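Local atomic coordinates of cellulose biosynthesis protein BcsG (Salmonella typhimurium LT2, PDB entry 5OLT), a protein that is required for cellulose biosynthesis and is represented here by its extramembrane domain, a zinc-binding member of the alkaline phosphatase family. Residues Ser102-Ile107 against Arg121-Ala126; Leu110-Gly115 against Cys130-Asn135; Cys114-His119 against Ala352-Asn357; Phe141-Met146 against Gly164-Glu169. All blocks are in the same frame, centred on the assembly; numbering follows the deposited sequence. Where two conformers were deposited one is given.

Interaction 1. Residues Ser102-Ile107 against Arg121-Ala126. With ZN (zinc ion), chain B.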
# COMPACT_ATOMS: atom_id res chain seq x y z
N SER A 102 -5.21 10.34 4.13
CA SER A 102 -4.52 10.16 2.86
C SER A 102 -3.05 10.55 2.88
O SER A 102 -2.20 9.80 2.39
CB SER A 102 -5.20 11.00 1.78
OG SER A 102 -6.58 10.68 1.67
N GLY A 103 -2.74 11.73 3.46
CA GLY A 103 -1.35 12.20 3.46
C GLY A 103 -0.42 11.24 4.18
O GLY A 103 0.57 10.78 3.60
N PRO A 104 -0.76 10.88 5.42
CA PRO A 104 0.11 9.95 6.14
C PRO A 104 0.18 8.59 5.44
O PRO A 104 1.24 7.95 5.49
CB PRO A 104 -0.54 9.82 7.50
CG PRO A 104 -1.52 10.90 7.61
CD PRO A 104 -1.78 11.52 6.28
N ALA A 105 -0.91 8.13 4.81
CA ALA A 105 -0.85 6.86 4.09
C ALA A 105 0.15 6.89 2.98
O ALA A 105 0.91 5.92 2.80
CB ALA A 105 -2.21 6.50 3.54
N ALA A 106 0.14 7.96 2.20
CA ALA A 106 1.06 8.07 1.07
C ALA A 106 2.50 8.16 1.56
O ALA A 106 3.40 7.51 1.00
CB ALA A 106 0.72 9.28 0.23
N ILE A 107 2.75 8.92 2.64
CA ILE A 107 4.10 9.00 3.17
C ILE A 107 4.56 7.62 3.68
O ILE A 107 5.70 7.22 3.43
CB ILE A 107 4.17 10.03 4.33
CG1 ILE A 107 3.77 11.43 3.82
CG2 ILE A 107 5.61 10.12 4.86
CD1 ILE A 107 3.47 12.37 4.98
N ARG A 121 7.09 10.68 13.74
CA ARG A 121 8.31 10.39 12.96
C ARG A 121 8.02 10.52 11.44
O ARG A 121 8.94 10.82 10.63
CB ARG A 121 8.87 9.01 13.31
CG ARG A 121 9.88 8.84 14.43
CD ARG A 121 11.10 7.96 13.97
NE ARG A 121 10.84 6.49 13.85
CZ ARG A 121 11.19 5.67 12.85
NH1 ARG A 121 11.89 6.11 11.79
NH2 ARG A 121 10.87 4.35 12.91
N LEU A 122 6.77 10.33 11.03
CA LEU A 122 6.44 10.55 9.59
C LEU A 122 6.72 11.91 9.04
O LEU A 122 6.89 12.08 7.82
CB LEU A 122 4.96 10.36 9.28
CG LEU A 122 4.45 9.00 9.09
CD1 LEU A 122 2.97 9.11 8.73
CD2 LEU A 122 5.25 8.19 8.08
N TYR A 123 6.66 12.91 9.93
CA TYR A 123 6.74 14.29 9.51
C TYR A 123 8.13 14.91 9.71
O TYR A 123 8.29 16.12 9.59
CB TYR A 123 5.57 15.10 10.12
CG TYR A 123 4.30 14.70 9.44
CD1 TYR A 123 3.90 15.34 8.25
CD2 TYR A 123 3.50 13.65 9.93
CE1 TYR A 123 2.75 14.93 7.57
CE2 TYR A 123 2.37 13.25 9.25
CZ TYR A 123 1.98 13.89 8.10
OH TYR A 123 0.84 13.50 7.42
N GLN A 124 9.10 14.05 10.02
CA GLN A 124 10.49 14.41 10.14
C GLN A 124 11.22 13.63 9.06
O GLN A 124 10.74 12.59 8.64
CB GLN A 124 10.98 14.05 11.56
CG GLN A 124 10.16 14.77 12.66
CD GLN A 124 10.21 14.18 14.07
OE1 GLN A 124 10.71 13.08 14.32
NE2 GLN A 124 9.66 14.95 15.02
N PRO A 125 12.38 14.12 8.58
CA PRO A 125 13.12 13.36 7.56
C PRO A 125 13.47 11.97 8.06
O PRO A 125 13.72 11.79 9.28
CB PRO A 125 14.39 14.17 7.40
CG PRO A 125 13.97 15.57 7.72
CD PRO A 125 12.92 15.47 8.78
N ALA A 126 13.39 11.00 7.17
CA ALA A 126 13.81 9.66 7.45
C ALA A 126 15.19 9.40 6.85
O ALA A 126 15.70 10.17 6.05
CB ALA A 126 12.79 8.66 6.90
ZN ZN B . -7.42 8.96 1.10
O HOH W 1 -9.00 10.66 2.03

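Interaction 2. Residues Leu110-Gly115 against Cys130-Asn135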
# COMPACT_ATOMS: atom_id res chain seq x y z
N LEU A 110 5.51 5.59 0.67
CA LEU A 110 6.75 6.08 0.08
C LEU A 110 7.97 5.75 0.95
O LEU A 110 9.08 5.58 0.43
CB LEU A 110 6.67 7.59 -0.28
CG LEU A 110 5.63 7.83 -1.38
CD1 LEU A 110 5.27 9.29 -1.43
CD2 LEU A 110 6.12 7.36 -2.73
N ARG A 111 7.73 5.51 2.25
CA ARG A 111 8.80 5.11 3.17
C ARG A 111 8.75 3.60 3.45
O ARG A 111 9.18 3.13 4.51
CB ARG A 111 8.74 5.93 4.45
CG ARG A 111 9.00 7.41 4.23
CD ARG A 111 9.03 8.15 5.56
NE ARG A 111 9.15 9.58 5.31
CZ ARG A 111 9.35 10.47 6.27
NH1 ARG A 111 9.49 10.05 7.54
NH2 ARG A 111 9.48 11.76 5.93
N ALA A 112 8.28 2.80 2.46
CA ALA A 112 8.06 1.37 2.69
C ALA A 112 9.32 0.54 3.02
O ALA A 112 9.17 -0.59 3.48
CB ALA A 112 7.39 0.73 1.46
N SER A 113 10.53 1.08 2.71
CA SER A 113 11.73 0.26 2.85
C SER A 113 12.30 0.22 4.26
O SER A 113 13.25 -0.52 4.49
CB SER A 113 12.78 0.70 1.85
OG SER A 113 12.28 0.55 0.50
N CYS A 114 11.68 0.92 5.22
CA CYS A 114 12.03 0.74 6.62
C CYS A 114 10.79 0.40 7.41
O CYS A 114 9.68 0.58 6.92
CB CYS A 114 12.60 2.03 7.21
SG CYS A 114 14.22 2.42 6.53
N GLY A 115 10.97 -0.09 8.64
CA GLY A 115 9.86 -0.44 9.49
C GLY A 115 8.96 0.74 9.84
O GLY A 115 9.22 1.92 9.52
N CYS A 130 15.12 4.55 3.50
CA CYS A 130 13.72 4.22 3.78
C CYS A 130 12.81 4.52 2.60
O CYS A 130 11.70 3.95 2.54
CB CYS A 130 13.24 4.97 5.00
SG CYS A 130 14.17 4.56 6.50
N TYR A 131 13.26 5.36 1.67
CA TYR A 131 12.40 5.84 0.59
C TYR A 131 12.47 4.89 -0.58
O TYR A 131 13.47 4.85 -1.29
CB TYR A 131 12.76 7.27 0.17
CG TYR A 131 12.59 8.29 1.27
CD1 TYR A 131 13.58 8.45 2.25
CD2 TYR A 131 11.45 9.10 1.31
CE1 TYR A 131 13.44 9.41 3.25
CE2 TYR A 131 11.30 10.05 2.33
CZ TYR A 131 12.32 10.21 3.26
OH TYR A 131 12.21 11.13 4.29
N LEU A 132 11.40 4.10 -0.75
CA LEU A 132 11.39 3.05 -1.75
C LEU A 132 11.79 3.56 -3.15
O LEU A 132 12.61 2.91 -3.86
CB LEU A 132 9.98 2.44 -1.80
CG LEU A 132 9.69 1.41 -2.90
CD1 LEU A 132 10.59 0.17 -2.68
CD2 LEU A 132 8.19 1.06 -2.88
N PHE A 133 11.20 4.66 -3.58
CA PHE A 133 11.46 5.20 -4.92
C PHE A 133 12.87 5.76 -5.05
O PHE A 133 13.44 5.72 -6.15
CB PHE A 133 10.38 6.20 -5.36
CG PHE A 133 9.07 5.53 -5.68
CD1 PHE A 133 8.17 5.19 -4.68
CD2 PHE A 133 8.76 5.22 -7.00
CE1 PHE A 133 6.97 4.53 -4.99
CE2 PHE A 133 7.56 4.59 -7.33
CZ PHE A 133 6.68 4.23 -6.33
N ASP A 134 13.46 6.22 -3.93
CA ASP A 134 14.87 6.66 -3.99
C ASP A 134 15.81 5.49 -4.12
O ASP A 134 16.80 5.57 -4.86
CB ASP A 134 15.20 7.45 -2.74
CG ASP A 134 14.68 8.86 -2.81
OD1 ASP A 134 14.30 9.34 -3.91
OD2 ASP A 134 14.67 9.51 -1.73
N ASN A 135 15.49 4.40 -3.43
CA ASN A 135 16.26 3.16 -3.56
C ASN A 135 16.23 2.71 -5.02
O ASN A 135 17.25 2.29 -5.56
CB ASN A 135 15.69 2.06 -2.64
CG ASN A 135 15.93 2.37 -1.16
OD1 ASN A 135 16.93 3.01 -0.79
ND2 ASN A 135 15.02 1.94 -0.30
O HOH W 2 9.93 6.59 -1.97

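Interaction 3. Residues Cys114-His119 against Ala352-Asn357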
# COMPACT_ATOMS: atom_id res chain seq x y z
N CYS A 114 11.68 0.92 5.22
CA CYS A 114 12.03 0.74 6.62
C CYS A 114 10.79 0.40 7.41
O CYS A 114 9.68 0.58 6.92
CB CYS A 114 12.60 2.03 7.21
SG CYS A 114 14.22 2.42 6.53
N GLY A 115 10.97 -0.09 8.64
CA GLY A 115 9.86 -0.44 9.49
C GLY A 115 8.96 0.74 9.84
O GLY A 115 9.22 1.92 9.52
N GLN A 116 7.84 0.41 10.44
CA GLN A 116 6.76 1.37 10.65
C GLN A 116 7.12 2.43 11.70
O GLN A 116 7.39 2.06 12.85
CB GLN A 116 5.55 0.59 11.14
CG GLN A 116 4.33 1.50 11.32
CD GLN A 116 3.03 0.75 11.48
OE1 GLN A 116 2.81 -0.26 10.82
NE2 GLN A 116 2.15 1.25 12.30
N PRO A 117 7.02 3.72 11.35
CA PRO A 117 7.26 4.79 12.34
C PRO A 117 6.00 5.24 13.05
O PRO A 117 4.88 5.06 12.56
CB PRO A 117 7.73 5.95 11.48
CG PRO A 117 7.04 5.78 10.16
CD PRO A 117 6.95 4.27 9.97
N SER A 118 6.18 5.89 14.20
CA SER A 118 5.09 6.66 14.80
C SER A 118 4.64 7.76 13.86
O SER A 118 5.37 8.15 12.93
CB SER A 118 5.55 7.27 16.14
OG SER A 118 6.57 8.22 15.88
N HIS A 119 3.43 8.26 14.10
CA HIS A 119 2.93 9.35 13.31
C HIS A 119 3.88 10.58 13.35
O HIS A 119 4.13 11.18 12.30
CB HIS A 119 1.52 9.72 13.74
CG HIS A 119 0.91 10.78 12.90
ND1 HIS A 119 0.23 10.51 11.73
CD2 HIS A 119 0.90 12.12 13.04
CE1 HIS A 119 -0.22 11.64 11.21
NE2 HIS A 119 0.19 12.64 11.98
N ALA A 352 2.79 -6.07 12.93
CA ALA A 352 1.58 -5.99 13.75
C ALA A 352 0.68 -4.86 13.22
O ALA A 352 1.20 -3.84 12.70
CB ALA A 352 1.93 -5.77 15.23
N PRO A 353 -0.65 -5.04 13.34
CA PRO A 353 -1.60 -4.01 12.84
C PRO A 353 -1.75 -2.86 13.82
O PRO A 353 -2.63 -2.83 14.65
CB PRO A 353 -2.90 -4.79 12.67
CG PRO A 353 -2.81 -5.83 13.73
CD PRO A 353 -1.36 -6.28 13.71
N VAL A 354 -0.84 -1.94 13.72
CA VAL A 354 -0.85 -0.71 14.51
C VAL A 354 -1.17 0.41 13.55
O VAL A 354 -0.59 0.50 12.46
CB VAL A 354 0.54 -0.47 15.13
CG1 VAL A 354 0.61 0.90 15.81
CG2 VAL A 354 0.89 -1.63 16.09
N SER A 355 -2.11 1.28 13.93
CA SER A 355 -2.49 2.39 13.05
C SER A 355 -2.56 3.68 13.84
O SER A 355 -2.93 3.66 15.03
CB SER A 355 -3.86 2.12 12.41
OG SER A 355 -3.82 0.92 11.67
N GLU A 356 -2.20 4.77 13.18
CA GLU A 356 -2.17 6.05 13.87
C GLU A 356 -2.55 7.17 13.00
O GLU A 356 -2.29 7.17 11.80
CB GLU A 356 -0.73 6.42 14.31
CG GLU A 356 -0.00 5.37 15.03
CD GLU A 356 1.28 5.86 15.65
OE1 GLU A 356 1.49 7.10 15.92
OE2 GLU A 356 2.05 4.94 15.90
N ASN A 357 -3.19 8.16 13.64
CA ASN A 357 -3.27 9.52 13.09
C ASN A 357 -2.63 10.41 14.18
O ASN A 357 -2.22 9.90 15.21
CB ASN A 357 -4.73 9.91 12.81
CG ASN A 357 -5.43 8.95 11.84
OD1 ASN A 357 -4.83 8.40 10.92
ND2 ASN A 357 -6.73 8.81 12.02
O HOH W 3 0.77 -2.06 10.54
O HOH W 4 3.02 3.39 13.99
O HOH W 5 0.15 7.87 10.71

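Interaction 4. Residues Phe141-Met146 against Gly164-Glu169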
# COMPACT_ATOMS: atom_id res chain seq x y z
N PHE A 141 16.21 3.28 -11.95
CA PHE A 141 14.80 3.37 -12.31
C PHE A 141 14.37 4.84 -12.39
O PHE A 141 14.47 5.58 -11.38
CB PHE A 141 13.90 2.67 -11.28
CG PHE A 141 14.02 1.17 -11.26
CD1 PHE A 141 15.14 0.53 -10.70
CD2 PHE A 141 12.97 0.37 -11.75
CE1 PHE A 141 15.23 -0.85 -10.65
CE2 PHE A 141 13.08 -1.02 -11.71
CZ PHE A 141 14.20 -1.64 -11.17
N THR A 142 13.86 5.26 -13.54
CA THR A 142 13.30 6.58 -13.74
C THR A 142 12.07 6.71 -12.82
O THR A 142 11.25 5.80 -12.78
CB THR A 142 12.91 6.72 -15.21
OG1 THR A 142 14.11 6.62 -16.00
CG2 THR A 142 12.27 8.06 -15.53
N GLN A 143 11.93 7.83 -12.13
CA GLN A 143 10.83 8.05 -11.19
C GLN A 143 9.73 8.86 -11.84
O GLN A 143 9.99 9.84 -12.54
CB GLN A 143 11.40 8.78 -9.97
CG GLN A 143 10.45 9.00 -8.81
CD GLN A 143 11.17 9.74 -7.70
OE1 GLN A 143 11.07 10.98 -7.56
NE2 GLN A 143 11.95 9.00 -6.93
N HIS A 144 8.48 8.43 -11.64
CA HIS A 144 7.33 9.16 -12.18
C HIS A 144 6.29 9.30 -11.09
O HIS A 144 6.10 8.39 -10.27
CB HIS A 144 6.68 8.45 -13.38
CG HIS A 144 7.57 8.31 -14.58
ND1 HIS A 144 7.94 9.38 -15.37
CD2 HIS A 144 8.09 7.21 -15.19
CE1 HIS A 144 8.68 8.96 -16.37
NE2 HIS A 144 8.80 7.64 -16.28
N LEU A 145 5.61 10.43 -11.12
CA LEU A 145 4.48 10.69 -10.23
C LEU A 145 3.29 10.99 -11.13
O LEU A 145 3.36 11.85 -11.98
CB LEU A 145 4.82 11.91 -9.38
CG LEU A 145 3.70 12.44 -8.49
CD1 LEU A 145 3.28 11.37 -7.47
CD2 LEU A 145 4.19 13.72 -7.81
N MET A 146 2.20 10.28 -10.85
CA MET A 146 1.00 10.34 -11.64
C MET A 146 -0.17 10.42 -10.69
O MET A 146 -0.17 9.74 -9.64
CB MET A 146 0.94 9.04 -12.44
CG MET A 146 -0.08 9.01 -13.53
SD MET A 146 0.40 7.75 -14.74
CE MET A 146 -0.15 6.24 -13.98
N GLY A 164 7.08 12.60 1.63
CA GLY A 164 7.26 11.35 0.87
C GLY A 164 8.53 11.33 0.04
O GLY A 164 8.94 10.28 -0.45
N GLY A 165 9.16 12.50 -0.13
CA GLY A 165 10.42 12.61 -0.85
C GLY A 165 10.32 12.53 -2.36
O GLY A 165 11.34 12.47 -3.02
N MET A 166 9.10 12.54 -2.90
CA MET A 166 8.90 12.33 -4.32
C MET A 166 9.01 13.68 -5.05
O MET A 166 8.03 14.40 -5.19
CB MET A 166 7.54 11.62 -4.48
CG MET A 166 6.85 11.72 -5.83
SD MET A 166 7.52 10.45 -6.90
CE MET A 166 7.12 9.03 -5.90
N GLN A 167 10.22 14.04 -5.46
CA GLN A 167 10.52 15.34 -6.09
C GLN A 167 10.51 15.17 -7.62
O GLN A 167 11.54 15.26 -8.28
CB GLN A 167 11.84 15.92 -5.52
CG GLN A 167 12.09 17.41 -5.83
CD GLN A 167 10.93 18.31 -5.41
OE1 GLN A 167 10.72 18.57 -4.23
NE2 GLN A 167 10.17 18.78 -6.40
N SER A 168 9.33 14.87 -8.17
CA SER A 168 9.10 14.69 -9.61
C SER A 168 7.89 15.50 -9.96
O SER A 168 6.99 15.67 -9.15
CB SER A 168 8.81 13.23 -9.99
OG SER A 168 9.83 12.36 -9.61
N GLU A 169 7.86 16.01 -11.18
CA GLU A 169 6.71 16.80 -11.63
C GLU A 169 5.57 15.83 -11.82
O GLU A 169 5.77 14.67 -12.14
CB GLU A 169 7.01 17.55 -12.94
CG GLU A 169 8.02 18.69 -12.79
CD GLU A 169 7.53 19.84 -11.91
OE1 GLU A 169 6.64 20.59 -12.37
OE2 GLU A 169 8.04 20.00 -10.77
O HOH W 6 11.88 9.75 -4.39
O HOH W 7 12.75 12.48 -5.64
O HOH W 8 6.77 12.46 -12.89

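Interaction 1. Residues Ser102-Ile107 against Arg121-Ala126
Ile-107 and Leu-122 mark the closest approach of the two backbones, 7.0 Å between their CA atoms; with no hydrogen bond between the segments, the contact of helix 102-110 with the short turn of helix around Arg-121 and Leu-122 rests mainly on side chains. The first of these helices starts at the metal site: Ser-102 OG binds the zinc ion at 2.0 Å, and Cys-67, Glu-266 and His-267 supply the other protein ligands. A metal-bound serine oxygen at the start of a helix is consistent with the architecture of the alkaline phosphatase family. A citrate, probably from the crystallisation liquor, is hydrogen-bonded to both Ser-102 OG and Gly-103 N.

Away from the metal, the contact is almost wholly apolar. Leu-122 spreads its two methyls over the helix: CD1 rests on Pro-104 CB at 3.8 Å, while CD2 meets Ile-107 CG2 at the same separation. Ile-107 in turn serves two neighbours, because chi1 of -60° sets CG1 beside the backbone N and leaves CG2 opposite that nitrogen. The CG2 methyl therefore goes to Leu-122, and CD1 runs on to the Tyr-123 ring, 3.7 Å from CE1, with the two side chains crossing at about a right angle. The far end of this tyrosine is polar, and its hydroxyl is hydrogen-bonded to Glu-159 of helix 156-162. That helix also touches Ala-106 and Ile-107, so it packs against the same helix as the tyrosine. Beyond the ring, Tyr-123 OH lies against the Pro-104 ring, 3.5 Å from CD and equally near CG.

Interaction 2. Residues Leu110-Gly115 against Cys130-Asn135
Cys-114 and Cys-130 are joined by a disulfide that ties a type I beta turn, Arg-111 to Cys-114, to the residues leading into helix 132-138. The SG atoms are 2.1 Å apart, and chi3 of -81° is a near-perpendicular twist, close to the usual disulfide value.

Backbone hydrogen bonds reinforce the covalent link. Ser-113 N, within the turn, donates to Cys-130 O at 3.1 Å. Leu-132 N donates to Leu-110 O at 3.0 Å, at a C=O...N angle of 158°. The Leu-110 carbonyl also accepts from a water that takes the N-H of Phe-133, so the carbonyl ending helix 102-110 serves two amides at the start of helix 132-138, one directly and one through the water. Tyr-131, the N-cap residue, adds a CA-H...O contact to the same oxygen.

Among the side chains, Arg-111 and Tyr-131 lie alongside each other and point the same way. Arg-111 CG sits over one face of the ring, 4.0 Å from Tyr-131 CE2, and the extended chain carries the guanidinium to the phenol end with the two planes 63° apart. The hydroxyl lies over a guanidinium face, where the angle is too poor for a hydrogen bond. Both groups find other partners: Arg-111 NH2 bonds to Asn-163 O and NH1 to Gln-124 O, and Tyr-131 OH bonds to Ala-126 N.

Toward Phe-213 of the central sheet the packing is apolar, and Leu-110 CD2 reaches the Phe-133 ring 3.6 Å from CD1.

Interaction 3. Residues Cys114-His119 against Ala352-Asn357
His-119 and Glu-356 bring the two segments nearest, 6.1 Å between CA atoms, and the touching parts run in roughly the same direction, 21° apart. Neither direct hydrogen bond joins backbone to backbone. The contact sets the loop before helix 119-122 against an outer strand, 355-357, of the small four-stranded antiparallel sheet.

Gln-116 spans the gap with CG opposite its backbone N (chi1 -177°) and an extended chain. Its NE2 donates to Val-354 O at 2.8 Å, approaching from above the carbonyl plane with an N-H...O angle of 163°. In the other direction, Glu-356 OE1 accepts the His-119 N-H at 2.9 Å and is met from above the carboxylate plane. One water is held by Gln-116 NE2, Pro-117 O and Glu-356 OE2. The His-119 ring lies with one face over the main chain, Asn-357 C standing 3.7 Å above its centre.

Ser-118 is the N-cap residue, its OG bonded to Arg-121 N, and Glu-356 OE1, by accepting from His-119 N, takes another amide of the same helix start. With that N-H, the water and the Tyr-38 hydroxyl around it, the buried carboxylate is probably ionised and favoured by the nearby helix N terminus.

Interaction 4. Residues Phe141-Met146 against Gly164-Glu169
A partly buried contact of mixed character, polar toward Gln-143 and apolar at Leu-145, lines strand 142-147 where it forms one border of the central seven-stranded sheet. Its partner is the irregular chain that follows helix 156-162. The one direct hydrogen bond across it runs from Ser-168 OG to Gln-143 OE1, 2.8 Å long. The donor lies in the carbonyl plane, on a lone pair, with a C=O...O angle of 117°. Gln-143 reaches it because its CG stands opposite the backbone N (chi1 -175°) and the chain extends outward from the strand.

This sheet, with parallel strand 210-216 as the neighbour of 142-147, is the core of the alkaline phosphatase-like fold. Against it, the loop leaves its helix at Gly-165 with positive phi and then makes an inverse gamma turn centred on Met-166. Met-166 was modelled in two conformers; in one it bends back so that CG meets Leu-145 CD2 at 3.9 Å, a detail to be taken with caution. Leu-145 CD2 also touches Ser-168 O at 3.7 Å. A water also links the two backbones, accepting from Leu-145 N at 2.9 Å and donating to Glu-169 O.

From the N terminus, helix 102-110 leaves the zinc site and interaction 1 folds residues 121-126 back onto it, closing a short loop. Interaction 2 starts inside that loop, at 110-115, and ends beyond it at 130-135, so the two cross; Leu-122 O packs near Arg-111 NH2 between them. Interaction 3 starts from the same loop, sharing Cys-114 and Gly-115 with interaction 2, crosses interaction 1, and reaches more than 230 residues ahead to the four-stranded sheet. Interaction 4 follows interactions 1 and 2 in series, yet falls wholly within the long loop of interaction 3. It ties edge strand 142-147 of the central sheet to the loop after helix 156-162, and Leu-110 CB packs on Gly-164 O between interactions 2 and 4.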